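Hemolysin-related protein (Vibrio cholerae serotype O1, PDB 6MLT) is a secreted, calcium-binding protein of the biofilm matrix, thought to aid adhesion of Vibrio cholerae biofilms, consistent with carbohydrate binding by its lectin domain. Local coordinates at residues V446-Y450 / Y451-M455; I572-Q575 / Y576-F580. One frame throughout, in Å; residues are numbered along the deposited sequence.

Contact 1. Residues V446-Y450 / Y451-M455; sequences VYAGY and YAVDM
Val446, Val453 and Met455 meet on one face of two paired strands. Val446 CG2 lies 3.5 Å from Val453 CG1, and the two valines cross at a slant. Met455 reaches Val446 by folding back. Its chain bends at both chi2 (74°) and chi3, and this brings Met455 CE to 3.7 Å from Val446 CB. Ala448 CB extends the patch, touching Val453 CG2. Trp464 of the next strand and Val491 of strand 490-494 also pack here.

The segments form a beta hairpin, with strand 443-448 running antiparallel to strand 452-457. These are the two middle strands of a four-stranded sheet, consistent with a beta-propeller blade. Tyr447 and Asp454 are a hydrogen-bonded pair; Asp454 N reaches Tyr447 O at 2.9 Å. Near the turn, Gly449 N gives an almost straight bond of 2.8 Å to Ala452 O. Asn271 ND2 also bonds to that carbonyl.

On the other face, with CG between its backbone N and carbonyl carbon (chi1 77°), the Tyr447 ring leans over toward the Asp454 side chain, and Tyr447 CE1 faces Asp454 CB at 4.4 Å. One water donates to Tyr447 OH (2.6 Å) and to Asp454 OD2 (2.7 Å). Ser465 OG bonds to Asp454 OD1, and Asn271 to OD2, which fixes the carboxylate. At the turn, Tyr450 CB sits over one face of the Tyr451 ring, 4.2 Å from its centroid.

Contact 2. Residues I572-Q575 / Y576-F580; sequences IWNQ and YAFNF
Phe578 lies against the indole of Trp573 in an offset stack. The centroids of the Phe578 ring and the six-membered ring of Trp573 are 4.5 Å apart, with the planes 27° from parallel. Phe578 CB sits over the five-membered ring, 3.7 Å from its centroid. Both residues hold CG anti to the backbone N (chi1 -169° and 176°), and with the chain reversing between them the rings meet. Behind Phe578, Phe580 N lies over the opposite ring face. Asn574 OD1 comes to the ring edge in plane, 3.7 Å from Phe578 CD1. This is the tight part.

The Gln575 side has fewer contacts. Gln575 NE2 bonds to Ala577 O at 3.1 Å, straight at the hydrogen but from above the carbonyl plane. Ala577 centres an inverse gamma turn, closed by a weak bond from Phe578 N to Tyr576 O. Phe580, partly exposed and not touching 572-575, is the loose side.

The polar ends are satisfied by other parts of the chain: Trp573 NE1 by Tyr523 OH, Asn574 ND2 by Ala102 O, Gln575 OE1 by Leu151 N. The chemistry suggests a loop packed on its aromatic side, with its buried amides tying it to strands 101-103 and 150-152.

Overall arrangement
Contact 1 precedes contact 2 along the chain. Their centres are about 21 Å apart, and the nearest atoms about 9 Å, so they do not touch. Contact 1 lies within one four-stranded sheet, 277-279, 443-448, 452-457 and 462-467. Between strands 277-279 and 443-448 the chain runs through three further antiparallel sheets, which hold the beta-prism lectin sequence, and then returns. Contact 2 belongs to the loop after the last strand, 553-559, about 10 Å from the chain centre. It meets strands 36-38, 101-103 and 150-152 of three different sheets. If these sheets are propeller blades, as the family suggests, contact 1 lies within one blade and contact 2 touches strands of several.

Contact 1. Residues V446-Y450 / Y451-M455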
# COMPACT_ATOMS: atom_id res chain seq x y z
N VAL A 446 -0.92 9.48 -8.34
CA VAL A 446 -1.51 10.81 -8.42
C VAL A 446 -0.80 11.74 -7.45
O VAL A 446 -0.44 11.33 -6.34
CB VAL A 446 -3.03 10.77 -8.15
CG1 VAL A 446 -3.33 10.34 -6.72
CG2 VAL A 446 -3.67 12.12 -8.46
N TYR A 447 -0.60 12.98 -7.88
CA TYR A 447 0.04 13.98 -7.04
C TYR A 447 -0.35 15.37 -7.52
O TYR A 447 -0.76 15.57 -8.66
CB TYR A 447 1.57 13.84 -7.04
CG TYR A 447 2.26 14.38 -8.28
CD1 TYR A 447 2.35 13.62 -9.43
CD2 TYR A 447 2.83 15.64 -8.28
CE1 TYR A 447 3.00 14.10 -10.56
CE2 TYR A 447 3.48 16.14 -9.39
CZ TYR A 447 3.56 15.37 -10.53
OH TYR A 447 4.21 15.86 -11.64
N ALA A 448 -0.20 16.33 -6.61
CA ALA A 448 -0.48 17.73 -6.89
C ALA A 448 0.83 18.49 -7.06
O ALA A 448 1.76 18.34 -6.26
CB ALA A 448 -1.30 18.36 -5.77
N GLY A 449 0.91 19.31 -8.11
CA GLY A 449 2.01 20.22 -8.32
C GLY A 449 1.61 21.65 -8.02
O GLY A 449 0.63 21.91 -7.32
N TYR A 450 2.40 22.59 -8.55
CA TYR A 450 2.07 24.00 -8.35
C TYR A 450 0.75 24.37 -9.02
O TYR A 450 0.02 25.24 -8.51
CB TYR A 450 3.18 24.89 -8.89
CG TYR A 450 4.32 25.09 -7.92
CD1 TYR A 450 4.21 26.00 -6.88
CD2 TYR A 450 5.51 24.38 -8.05
CE1 TYR A 450 5.25 26.19 -5.98
CE2 TYR A 450 6.55 24.57 -7.16
CZ TYR A 450 6.42 25.47 -6.13
OH TYR A 450 7.45 25.65 -5.24
N TYR A 451 0.42 23.73 -10.15
CA TYR A 451 -0.69 24.14 -11.00
C TYR A 451 -1.82 23.12 -11.15
O TYR A 451 -2.94 23.52 -11.51
CB TYR A 451 -0.19 24.46 -12.42
CG TYR A 451 0.89 25.53 -12.50
CD1 TYR A 451 0.84 26.67 -11.70
CD2 TYR A 451 1.94 25.41 -13.39
CE1 TYR A 451 1.83 27.64 -11.78
CE2 TYR A 451 2.93 26.37 -13.48
CZ TYR A 451 2.87 27.48 -12.67
OH TYR A 451 3.85 28.44 -12.76
N ALA A 452 -1.57 21.83 -10.92
CA ALA A 452 -2.59 20.83 -11.23
C ALA A 452 -2.33 19.54 -10.47
O ALA A 452 -1.22 19.28 -9.99
CB ALA A 452 -2.64 20.53 -12.73
N VAL A 453 -3.38 18.73 -10.39
CA VAL A 453 -3.32 17.36 -9.90
C VAL A 453 -3.25 16.44 -11.12
O VAL A 453 -4.14 16.47 -11.97
CB VAL A 453 -4.53 17.01 -9.01
CG1 VAL A 453 -4.50 15.54 -8.60
CG2 VAL A 453 -4.57 17.92 -7.79
N ASP A 454 -2.20 15.63 -11.19
CA ASP A 454 -1.94 14.77 -12.34
C ASP A 454 -1.96 13.30 -11.92
O ASP A 454 -1.39 12.93 -10.90
CB ASP A 454 -0.58 15.10 -12.98
CG ASP A 454 -0.56 16.47 -13.63
OD1 ASP A 454 -1.65 17.06 -13.76
OD2 ASP A 454 0.53 16.95 -14.01
N MET A 455 -2.60 12.48 -12.75
CA MET A 455 -2.69 11.04 -12.56
C MET A 455 -1.86 10.35 -13.63
O MET A 455 -2.01 10.65 -14.83
CB MET A 455 -4.14 10.57 -12.65
CG MET A 455 -4.33 9.05 -12.63
SD MET A 455 -4.08 8.35 -10.99
CE MET A 455 -5.52 8.99 -10.14
O HOH W 1 3.04 15.85 -14.01

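Contact 2. Residues I572-Q575 / Y576-F580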
# COMPACT_ATOMS: atom_id res chain seq x y z
N ILE A 572 -8.09 3.59 11.34
CA ILE A 572 -6.90 4.20 11.91
C ILE A 572 -6.07 4.81 10.78
O ILE A 572 -5.94 4.22 9.71
CB ILE A 572 -6.09 3.17 12.72
CG1 ILE A 572 -4.85 3.81 13.35
CG2 ILE A 572 -5.68 1.98 11.85
CD1 ILE A 572 -4.27 2.98 14.49
N TRP A 573 -5.53 6.00 11.03
CA TRP A 573 -4.62 6.66 10.10
C TRP A 573 -3.54 7.29 10.98
O TRP A 573 -3.64 8.45 11.38
CB TRP A 573 -5.34 7.69 9.25
CG TRP A 573 -4.52 8.20 8.11
CD1 TRP A 573 -3.40 8.97 8.19
CD2 TRP A 573 -4.77 7.99 6.71
NE1 TRP A 573 -2.92 9.25 6.93
CE2 TRP A 573 -3.74 8.66 6.00
CE3 TRP A 573 -5.75 7.31 5.99
CZ2 TRP A 573 -3.68 8.67 4.61
CZ3 TRP A 573 -5.68 7.31 4.60
CH2 TRP A 573 -4.65 7.99 3.93
N ASN A 574 -2.51 6.51 11.28
CA ASN A 574 -1.68 6.80 12.44
C ASN A 574 -0.42 7.58 12.10
O ASN A 574 0.28 8.00 13.03
CB ASN A 574 -1.30 5.49 13.13
CG ASN A 574 -0.33 4.68 12.32
OD1 ASN A 574 -0.64 4.28 11.19
ND2 ASN A 574 0.85 4.46 12.86
N GLN A 575 -0.12 7.78 10.83
CA GLN A 575 1.08 8.51 10.43
C GLN A 575 0.87 9.04 9.02
O GLN A 575 -0.04 8.63 8.30
CB GLN A 575 2.33 7.61 10.51
CG GLN A 575 2.33 6.42 9.57
CD GLN A 575 3.53 5.51 9.75
OE1 GLN A 575 4.11 5.42 10.84
NE2 GLN A 575 3.90 4.82 8.69
N TYR A 576 1.73 9.98 8.64
CA TYR A 576 1.61 10.61 7.33
C TYR A 576 1.86 9.62 6.20
O TYR A 576 1.23 9.70 5.14
CB TYR A 576 2.58 11.79 7.25
CG TYR A 576 2.46 12.62 6.01
CD1 TYR A 576 3.20 12.30 4.88
CD2 TYR A 576 1.63 13.73 5.97
CE1 TYR A 576 3.11 13.06 3.74
CE2 TYR A 576 1.54 14.51 4.82
CZ TYR A 576 2.28 14.16 3.72
OH TYR A 576 2.20 14.91 2.57
N ALA A 577 2.80 8.69 6.41
CA ALA A 577 3.12 7.66 5.42
C ALA A 577 2.29 6.40 5.68
O ALA A 577 2.80 5.29 5.88
CB ALA A 577 4.61 7.35 5.46
N PHE A 578 0.97 6.58 5.66
CA PHE A 578 0.05 5.51 6.00
C PHE A 578 -0.18 4.59 4.80
O PHE A 578 -0.44 5.06 3.69
CB PHE A 578 -1.29 6.09 6.46
CG PHE A 578 -2.32 5.04 6.72
CD1 PHE A 578 -2.30 4.33 7.90
CD2 PHE A 578 -3.28 4.73 5.77
CE1 PHE A 578 -3.24 3.34 8.14
CE2 PHE A 578 -4.21 3.75 6.00
CZ PHE A 578 -4.20 3.05 7.17
N ASN A 579 -0.11 3.28 5.04
CA ASN A 579 -0.42 2.30 4.00
C ASN A 579 -0.85 0.97 4.61
O ASN A 579 -0.51 -0.10 4.08
CB ASN A 579 0.78 2.10 3.07
CG ASN A 579 1.90 1.29 3.70
OD1 ASN A 579 2.12 1.36 4.91
ND2 ASN A 579 2.60 0.52 2.89
N PHE A 580 -1.60 1.02 5.72
CA PHE A 580 -2.21 -0.14 6.36
C PHE A 580 -1.23 -1.09 7.03
O PHE A 580 -1.42 -1.48 8.19
CB PHE A 580 -3.04 -0.96 5.37
CG PHE A 580 -4.36 -0.34 5.01
CD1 PHE A 580 -5.42 -0.36 5.91
CD2 PHE A 580 -4.55 0.24 3.77
CE1 PHE A 580 -6.63 0.21 5.57
CE2 PHE A 580 -5.76 0.81 3.43
CZ PHE A 580 -6.80 0.80 4.33